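Local coordinates for protein L-asparaginase I (Vibrio cholerae, PDB 2OCD) that probably hydrolyses L-asparagine to L-aspartate and ammonium, working as a homotetramer of the asparaginase 1 family, at residues B[4-9]-B[134-139]. Residues are numbered along the deposited sequence; the frame is centred on the assembly and turned at random. Where two conformers were deposited one is given.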
loop_
_atom_site.group_PDB
_atom_site.type_symbol
_atom_site.label_atom_id
_atom_site.label_comp_id
_atom_site.label_asym_id
_atom_site.label_seq_id
_atom_site.Cartn_x
_atom_site.Cartn_y
_atom_site.Cartn_z
ATOM N N LYS B 4 -16.703 32.954 -4.349
ATOM C CA LYS B 4 -16.665 32.406 -5.668
ATOM C C LYS B 4 -18.074 31.869 -5.950
ATOM O O LYS B 4 -18.864 31.698 -5.025
ATOM C CB LYS B 4 -15.622 31.265 -5.736
ATOM C CG LYS B 4 -14.304 31.461 -4.922
ATOM C CD LYS B 4 -14.417 31.077 -3.414
ATOM C CE LYS B 4 -13.066 30.725 -2.727
ATOM N NZ LYS B 4 -12.089 31.852 -2.605
ATOM N N HIS B 5 -18.382 31.613 -7.224
ATOM C CA HIS B 5 -19.678 31.038 -7.648
ATOM C C HIS B 5 -19.442 29.893 -8.670
ATOM O O HIS B 5 -18.946 30.141 -9.758
ATOM C CB HIS B 5 -20.559 32.111 -8.301
ATOM C CG HIS B 5 -22.011 31.759 -8.338
ATOM N ND1 HIS B 5 -23.004 32.690 -8.125
ATOM C CD2 HIS B 5 -22.641 30.571 -8.500
ATOM C CE1 HIS B 5 -24.183 32.090 -8.171
ATOM N NE2 HIS B 5 -23.992 30.809 -8.398
ATOM N N ILE B 6 -19.831 28.665 -8.330
ATOM C CA ILE B 6 -19.597 27.475 -9.194
ATOM C C ILE B 6 -20.891 26.978 -9.782
ATOM O O ILE B 6 -21.934 26.969 -9.123
ATOM C CB ILE B 6 -18.928 26.308 -8.447
ATOM C CG1 ILE B 6 -17.724 26.838 -7.651
ATOM C CG2 ILE B 6 -18.480 25.224 -9.416
ATOM C CD1 ILE B 6 -16.546 27.393 -8.552
ATOM N N TYR B 7 -20.821 26.588 -11.034
ATOM C CA TYR B 7 -21.966 26.121 -11.742
ATOM C C TYR B 7 -21.895 24.591 -11.726
ATOM O O TYR B 7 -20.868 24.029 -12.120
ATOM C CB TYR B 7 -21.901 26.650 -13.158
ATOM C CG TYR B 7 -22.896 26.082 -14.110
ATOM C CD1 TYR B 7 -24.152 26.648 -14.233
ATOM C CD2 TYR B 7 -22.566 25.020 -14.931
ATOM C CE1 TYR B 7 -25.073 26.148 -15.128
ATOM C CE2 TYR B 7 -23.463 24.513 -15.837
ATOM C CZ TYR B 7 -24.718 25.073 -15.935
ATOM O OH TYR B 7 -25.623 24.590 -16.836
ATOM N N ILE B 8 -22.973 23.942 -11.237
ATOM C CA ILE B 8 -23.070 22.515 -11.243
ATOM C C ILE B 8 -24.019 22.087 -12.300
ATOM O O ILE B 8 -25.188 22.503 -12.310
ATOM C CB ILE B 8 -23.655 21.994 -9.988
ATOM C CG1 ILE B 8 -22.863 22.492 -8.784
ATOM C CG2 ILE B 8 -23.663 20.483 -10.032
ATOM C CD1 ILE B 8 -23.603 22.204 -7.482
ATOM N N ALA B 9 -23.511 21.258 -13.204
ATOM C CA ALA B 9 -24.293 20.690 -14.279
ATOM C C ALA B 9 -24.598 19.227 -13.900
ATOM O O ALA B 9 -23.683 18.382 -13.889
ATOM C CB ALA B 9 -23.481 20.757 -15.556
ATOM N N ASN B 134 -15.984 18.418 -1.818
ATOM C CA ASN B 134 -14.611 18.808 -2.121
ATOM C C ASN B 134 -14.381 19.286 -3.562
ATOM O O ASN B 134 -13.449 20.074 -3.804
ATOM C CB ASN B 134 -13.660 17.648 -1.821
ATOM C CG ASN B 134 -13.461 17.392 -0.329
ATOM O OD1 ASN B 134 -13.863 18.201 0.520
ATOM N ND2 ASN B 134 -12.837 16.236 -0.007
ATOM N N ALA B 135 -15.179 18.781 -4.515
ATOM C CA ALA B 135 -15.093 19.238 -5.895
ATOM C C ALA B 135 -15.392 20.699 -5.872
ATOM O O ALA B 135 -14.667 21.505 -6.480
ATOM C CB ALA B 135 -16.101 18.537 -6.811
ATOM N N LEU B 136 -16.464 21.047 -5.160
ATOM C CA LEU B 136 -16.798 22.437 -4.999
ATOM C C LEU B 136 -15.676 23.210 -4.296
ATOM O O LEU B 136 -15.245 24.241 -4.791
ATOM C CB LEU B 136 -18.142 22.612 -4.281
ATOM C CG LEU B 136 -19.400 22.422 -5.170
ATOM C CD1 LEU B 136 -20.719 22.587 -4.355
ATOM C CD2 LEU B 136 -19.415 23.354 -6.405
ATOM N N HIS B 137 -15.187 22.712 -3.173
ATOM C CA HIS B 137 -14.139 23.403 -2.448
ATOM C C HIS B 137 -12.867 23.567 -3.306
ATOM O O HIS B 137 -12.230 24.630 -3.285
ATOM C CB HIS B 137 -13.828 22.671 -1.126
ATOM C CG HIS B 137 -12.699 23.263 -0.338
ATOM N ND1 HIS B 137 -12.708 24.560 0.124
ATOM C CD2 HIS B 137 -11.540 22.717 0.103
ATOM C CE1 HIS B 137 -11.603 24.791 0.813
ATOM N NE2 HIS B 137 -10.881 23.684 0.823
ATOM N N VAL B 138 -12.522 22.528 -4.068
ATOM C CA VAL B 138 -11.281 22.491 -4.874
ATOM C C VAL B 138 -11.360 23.430 -6.083
ATOM O O VAL B 138 -10.412 24.154 -6.380
ATOM C CB VAL B 138 -10.968 21.029 -5.293
ATOM C CG1 VAL B 138 -9.981 20.971 -6.381
ATOM C CG2 VAL B 138 -10.429 20.272 -4.109
ATOM N N ALA B 139 -12.492 23.421 -6.761
ATOM C CA ALA B 139 -12.838 24.425 -7.774
ATOM C C ALA B 139 -12.649 25.872 -7.335
ATOM O O ALA B 139 -12.198 26.671 -8.100
ATOM C CB ALA B 139 -14.297 24.232 -8.204
#
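Ile6 on strand 5-12 meets Leu136 and Ala139, one helical turn apart on helix 127-141, and every touch between 4-9 and 134-139 is aliphatic. The closest runs from Ile6 CB to Leu136 CD2, 3.6 Å. Leu136 CD2 also lies 3.7 Å from Ile6 CG2, so one branch of the leucine rests against the branch point of the isoleucine rather than against its tip. The two side chains pass alongside each other in opposite directions. Leu136 leaves the helix with CG anti to its own carbonyl carbon (chi1 -80°), a torsion that carries both methyls to the strand although its CB does not aim there.

The other arm of Ile6 serves the next turn. With CG1 beside the backbone N (chi1 -48°) and the chain bent again at chi2, Ile6 CD1 swings clear of Leu136 and comes 3.9 Å from Ala139 CB. The small alanine methyl therefore takes the end of the isoleucine while the longer leucine takes its base. A looser touch links Ile8 CD1 to Leu136 CD1 at 4.3 Å, so that Leu136 also reaches the second isoleucine along the strand.

The segment axes approach to 9.3 Å and run at 137°, nearer antiparallel than parallel, as a helix lies over the parallel part of an alpha/beta sheet. Ile6 and Leu136 both reach Val86 of neighbouring strand 84-88, and Ala139 reaches Ile113 of strand 112-115, so helix 127-141 packs across several strands of the N-terminal domain. Pro47 and Met46 border the contact just before strand 48-58. Tyr7 points to the other face of the sheet and meets Tyr82, whereas His137 points away from the strand and packs on Arg125 of a second subunit.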